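Side-chain contacts in GCN5-related N-acetyltransferase (Anabaena variabilis, PDB 2OZG), which binds coenzyme A and is probably an acetyltransferase of the GNAT family, perhaps acting on aminoglycosides: residues T144-I149 and E275-I280; I216-E221 and S227-R232. All coordinates share one frame; numbering follows the deposited sequence.

Contact 1 of 2, residues T144-I149 and E275-I280; sequences TDSIQI and EQSATI
Ser277 OG has two polar partners: the hydroxyl of Ser146 and water 1. Ser277 OG is 2.8 Å from Ser146 OG, and the two serines meet hydroxyl to hydroxyl. Each OG stands between the backbone N and the carbonyl carbon of its own residue (chi1 76° in Ser146, 49° in Ser277), and this turns both hydroxyls toward the other segment. The methylene of Ser277 comes in as well, with CB 3.2 Å from Ser146 OG. Ser146 OG is also hydrogen-bonded to Pro143 O, at the end of strand 132-143.

Water 1 ties the backbones together. Water 1 donates to Ser146 O at 2.7 Å. Glu275 N donates to water 1 at 3.1 Å. The third bond of water 1 goes to Ser277 OG at 2.9 Å. The water therefore links both ends of the 275-277 bend to one carbonyl of the other segment. Direct contact is limited to the serine pair, whose CA atoms lie 6.4 Å apart.

The contact joins the loop after strand 132-143 to the lead-in of strand 279-290. These two strands are antiparallel neighbours, and the serines meet through side chains and a water just beyond the paired strands. Gln276 is the centre of an inverse gamma turn, closed by a weak bond from Ser277 N to Glu275 O. This turn meets another chain: Glu275 binds Thr122 and Gln123 of the second subunit, and it touches a coenzyme A not bound to this chain.

Within the first loop, Gln148 folds back on its own segment. Gln148 NE2 donates to Asp145 O at 3.1 Å. The N-H...O angle is 143°, and NE2 lies in the plane of that carbonyl.

Contact 2 of 2, residues I216-E221 and S227-R232; sequences IIFTQE and SILRIR
Leu229 holds CG opposite its backbone N (chi1 -178°), while Phe218 holds its ring between N and the carbonyl carbon (chi1 72°). These settings bring leucine and ring together on one face of the hairpin. Leu229 CG reaches Phe218 CD1 at 3.5 Å, coming obliquely to the ring. The Leu229 methyls CD1 and CD2 follow the same side of the phenyl group. Further along, Ile216 CG2 meets Ile231 CG2 at 3.9 Å. This apolar face is covered by helix 239-250, with Phe248 on Phe218 and Ile249 on Ile231. Gln29 of the third subunit also packs on Phe218.

The other face is polar around Thr219. Water 2 is shared by three groups there. Water 2 lies 2.8 Å from Thr219 OG1. Water 2 donates to Arg230 O at 2.8 Å. Arg232 NE donates to water 2 at 2.9 Å. Arg230 O thus takes two bonds, the second from Thr219 N at 3.0 Å. The Arg232 guanidinium meets the water at its edge, in plane, and Arg232 NH2 passes 3.5 Å from Thr219 CG2. Its NH1 is held by Leu192 O and Arg194 O, so the group is fixed from two directions. Glu221 and Arg230 form a salt bridge, but they are modelled too close together and its details are doubtful.

Thr219 with Arg230 and Glu221 with Ile228 are hydrogen-bonded pairs. Phe218 with Ile231 and Gln220 with Leu229 are non-hydrogen-bonded pairs. Arg230 N donates to Thr219 O at 2.8 Å. The strands run antiparallel at 149°, a clear twist. A twisted antiparallel hairpin leading into a helix, here 239-250, and then strand 258-263, parallel to strand 227-236, is the order of elements in the GNAT fold.

In the fold
The two contacts lie on one side of the chain's centre. Their centres are 16 Å apart and their nearest atoms about 6 Å apart, without touching. Along the chain, contact 2 is nested within the loop that contact 1 closes. Strands connect them: 227-236 runs beside 258-263, which pairs with 132-143, which pairs with 279-290. Ile249 bridges the same gap, touching Ile147 of contact 1 and Ile231 of contact 2. The chain's coenzyme A pocket is built from residues between 30 and 128. Glu275 of contact 1 touches a coenzyme A not bound to this chain; the side chains of Ser277 and Gln220 lie about 11 Å and about 8 Å from a bound coenzyme A.

Contact 1 of 2, residues T144-I149 and E275-I280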
# COMPACT_ATOMS: atom_id res chain seq x y z
N THR A 144 19.80 2.50 6.70
CA THR A 144 21.24 2.69 6.75
C THR A 144 21.60 4.04 7.32
O THR A 144 22.55 4.15 8.07
CB THR A 144 21.87 2.54 5.35
OG1 THR A 144 21.29 1.45 4.63
CG2 THR A 144 23.34 2.26 5.44
N ASP A 145 20.82 5.07 7.00
CA ASP A 145 21.15 6.39 7.49
C ASP A 145 20.80 6.68 8.97
O ASP A 145 21.04 7.79 9.45
CB ASP A 145 20.58 7.46 6.54
CG ASP A 145 19.08 7.50 6.55
OD1 ASP A 145 18.46 6.76 7.35
OD2 ASP A 145 18.53 8.30 5.73
N SER A 146 20.23 5.70 9.68
CA SER A 146 19.93 5.84 11.08
C SER A 146 21.06 5.24 11.94
O SER A 146 21.10 5.45 13.14
CB SER A 146 18.60 5.17 11.43
OG SER A 146 18.74 3.75 11.46
N ILE A 147 22.04 4.57 11.31
CA ILE A 147 23.11 3.89 12.10
C ILE A 147 24.06 4.85 12.74
O ILE A 147 24.34 4.75 13.95
CB ILE A 147 23.87 2.89 11.25
CG1 ILE A 147 22.89 1.78 10.84
CG2 ILE A 147 25.02 2.29 12.07
CD1 ILE A 147 23.40 0.86 9.72
N GLN A 148 24.54 5.79 11.94
CA GLN A 148 25.34 6.88 12.45
C GLN A 148 26.42 6.46 13.46
O GLN A 148 26.47 6.95 14.58
CB GLN A 148 24.42 7.95 13.05
CG GLN A 148 23.38 8.53 12.06
CD GLN A 148 22.21 9.24 12.76
OE1 GLN A 148 22.23 9.45 13.98
NE2 GLN A 148 21.19 9.64 11.98
N ILE A 149 27.23 5.49 13.05
CA ILE A 149 28.40 5.07 13.81
C ILE A 149 29.57 5.19 12.84
O ILE A 149 29.48 4.71 11.71
CB ILE A 149 28.31 3.62 14.37
CG1 ILE A 149 27.27 3.59 15.49
CG2 ILE A 149 29.72 3.14 14.89
CD1 ILE A 149 26.84 2.24 15.92
N GLU A 275 19.82 5.16 18.33
CA GLU A 275 18.38 5.09 18.54
C GLU A 275 17.82 3.73 18.19
O GLU A 275 18.48 2.91 17.54
CB GLU A 275 17.72 6.18 17.70
CG GLU A 275 18.19 7.62 18.04
CD GLU A 275 17.81 8.08 19.44
OE1 GLU A 275 16.94 7.42 20.04
OE2 GLU A 275 18.37 9.10 19.91
N GLN A 276 16.62 3.44 18.67
CA GLN A 276 16.00 2.16 18.36
C GLN A 276 15.40 2.23 16.95
O GLN A 276 14.20 2.28 16.78
CB GLN A 276 14.96 1.86 19.40
CG GLN A 276 15.60 1.63 20.78
CD GLN A 276 14.59 1.48 21.88
OE1 GLN A 276 13.52 0.88 21.68
NE2 GLN A 276 14.93 1.96 23.07
N SER A 277 16.26 2.23 15.94
CA SER A 277 15.79 2.38 14.58
C SER A 277 15.59 1.07 13.86
O SER A 277 15.02 1.03 12.75
CB SER A 277 16.72 3.32 13.84
OG SER A 277 18.04 2.92 14.04
N ALA A 278 16.01 -0.00 14.49
CA ALA A 278 15.95 -1.31 13.87
C ALA A 278 14.63 -1.97 14.19
O ALA A 278 14.12 -1.79 15.27
CB ALA A 278 17.10 -2.16 14.36
N THR A 279 14.07 -2.74 13.27
CA THR A 279 12.83 -3.46 13.58
C THR A 279 12.96 -4.91 13.19
O THR A 279 13.80 -5.26 12.36
CB THR A 279 11.63 -2.86 12.82
OG1 THR A 279 11.95 -2.80 11.45
CG2 THR A 279 11.38 -1.45 13.24
N ILE A 280 12.08 -5.73 13.73
CA ILE A 280 12.07 -7.12 13.38
C ILE A 280 11.19 -7.26 12.14
O ILE A 280 10.06 -6.90 12.16
CB ILE A 280 11.59 -8.01 14.56
CG1 ILE A 280 12.72 -8.11 15.59
CG2 ILE A 280 11.22 -9.36 14.10
CD1 ILE A 280 12.32 -8.75 16.93
O HOH W 1 20.21 4.28 15.37

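Contact 2 of 2, residues I216-E221 and S227-R232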
# COMPACT_ATOMS: atom_id res chain seq x y z
N ILE A 216 31.77 -10.44 7.55
CA ILE A 216 30.42 -10.15 7.04
C ILE A 216 30.31 -10.71 5.63
O ILE A 216 31.21 -10.50 4.79
CB ILE A 216 30.10 -8.63 6.97
CG1 ILE A 216 30.57 -7.91 8.23
CG2 ILE A 216 28.63 -8.41 6.71
CD1 ILE A 216 30.35 -6.38 8.22
N ILE A 217 29.20 -11.40 5.38
CA ILE A 217 28.86 -11.97 4.08
C ILE A 217 27.49 -11.41 3.69
O ILE A 217 26.53 -11.55 4.46
CB ILE A 217 28.76 -13.48 4.10
CG1 ILE A 217 30.06 -14.09 4.59
CG2 ILE A 217 28.44 -13.97 2.66
CD1 ILE A 217 29.98 -15.57 4.87
N PHE A 218 27.41 -10.83 2.48
CA PHE A 218 26.21 -10.16 2.07
C PHE A 218 26.00 -10.07 0.59
O PHE A 218 26.90 -10.35 -0.23
CB PHE A 218 26.17 -8.80 2.77
CG PHE A 218 27.18 -7.78 2.22
CD1 PHE A 218 26.86 -6.99 1.12
CD2 PHE A 218 28.44 -7.61 2.80
CE1 PHE A 218 27.76 -6.09 0.57
CE2 PHE A 218 29.33 -6.66 2.29
CZ PHE A 218 28.96 -5.90 1.17
N THR A 219 24.77 -9.74 0.24
CA THR A 219 24.38 -9.46 -1.14
C THR A 219 23.69 -8.09 -1.14
O THR A 219 23.34 -7.55 -0.08
CB THR A 219 23.38 -10.51 -1.73
OG1 THR A 219 22.22 -10.58 -0.91
CG2 THR A 219 24.01 -11.89 -1.86
N GLN A 220 23.55 -7.49 -2.31
CA GLN A 220 22.89 -6.21 -2.41
C GLN A 220 21.96 -6.36 -3.58
O GLN A 220 22.29 -7.06 -4.54
CB GLN A 220 23.88 -5.12 -2.82
CG GLN A 220 25.14 -5.02 -2.03
CD GLN A 220 25.94 -3.83 -2.51
OE1 GLN A 220 26.29 -3.72 -3.71
NE2 GLN A 220 26.18 -2.92 -1.60
N GLU A 221 20.88 -5.59 -3.59
CA GLU A 221 19.98 -5.59 -4.73
C GLU A 221 19.15 -4.35 -4.69
O GLU A 221 19.03 -3.72 -3.66
CB GLU A 221 19.05 -6.82 -4.71
CG GLU A 221 18.33 -7.03 -3.40
CD GLU A 221 17.43 -8.27 -3.40
OE1 GLU A 221 16.60 -8.38 -4.32
OE2 GLU A 221 17.56 -9.12 -2.47
N SER A 227 16.78 0.15 -2.36
CA SER A 227 17.94 -0.71 -2.33
C SER A 227 18.13 -1.38 -0.97
O SER A 227 17.82 -0.86 0.08
CB SER A 227 19.20 0.02 -2.74
OG SER A 227 19.46 1.05 -1.83
N ILE A 228 18.64 -2.58 -1.03
CA ILE A 228 18.78 -3.37 0.19
C ILE A 228 20.06 -4.18 0.18
O ILE A 228 20.49 -4.70 -0.85
CB ILE A 228 17.57 -4.28 0.34
CG1 ILE A 228 17.59 -5.05 1.62
CG2 ILE A 228 17.50 -5.30 -0.84
CD1 ILE A 228 16.16 -5.53 2.03
N LEU A 229 20.68 -4.23 1.34
CA LEU A 229 21.86 -5.00 1.53
C LEU A 229 21.45 -6.07 2.50
O LEU A 229 21.00 -5.78 3.62
CB LEU A 229 22.97 -4.12 2.08
CG LEU A 229 24.34 -4.78 2.28
CD1 LEU A 229 25.47 -3.74 2.17
CD2 LEU A 229 24.46 -5.57 3.55
N ARG A 230 21.55 -7.31 2.07
CA ARG A 230 21.09 -8.43 2.93
C ARG A 230 22.29 -9.18 3.48
O ARG A 230 23.01 -9.84 2.72
CB ARG A 230 20.21 -9.38 2.12
CG ARG A 230 19.05 -8.72 1.36
CD ARG A 230 18.21 -9.78 0.61
NE ARG A 230 17.17 -9.19 -0.23
CZ ARG A 230 15.93 -8.92 0.19
NH1 ARG A 230 15.60 -9.08 1.45
NH2 ARG A 230 15.04 -8.39 -0.63
N ILE A 231 22.54 -9.06 4.79
CA ILE A 231 23.62 -9.75 5.43
C ILE A 231 23.17 -11.19 5.70
O ILE A 231 22.27 -11.42 6.49
CB ILE A 231 24.05 -9.05 6.73
CG1 ILE A 231 24.59 -7.63 6.44
CG2 ILE A 231 25.11 -9.86 7.44
CD1 ILE A 231 24.84 -6.77 7.68
N ARG A 232 23.82 -12.17 5.08
CA ARG A 232 23.41 -13.58 5.30
C ARG A 232 24.18 -14.28 6.38
O ARG A 232 23.69 -15.25 6.92
CB ARG A 232 23.46 -14.39 4.02
CG ARG A 232 24.73 -14.27 3.26
CD ARG A 232 24.75 -15.10 1.95
NE ARG A 232 23.74 -14.70 0.97
CZ ARG A 232 23.53 -15.36 -0.17
NH1 ARG A 232 24.24 -16.44 -0.48
NH2 ARG A 232 22.62 -14.96 -1.01
O HOH W 2 22.22 -12.23 1.40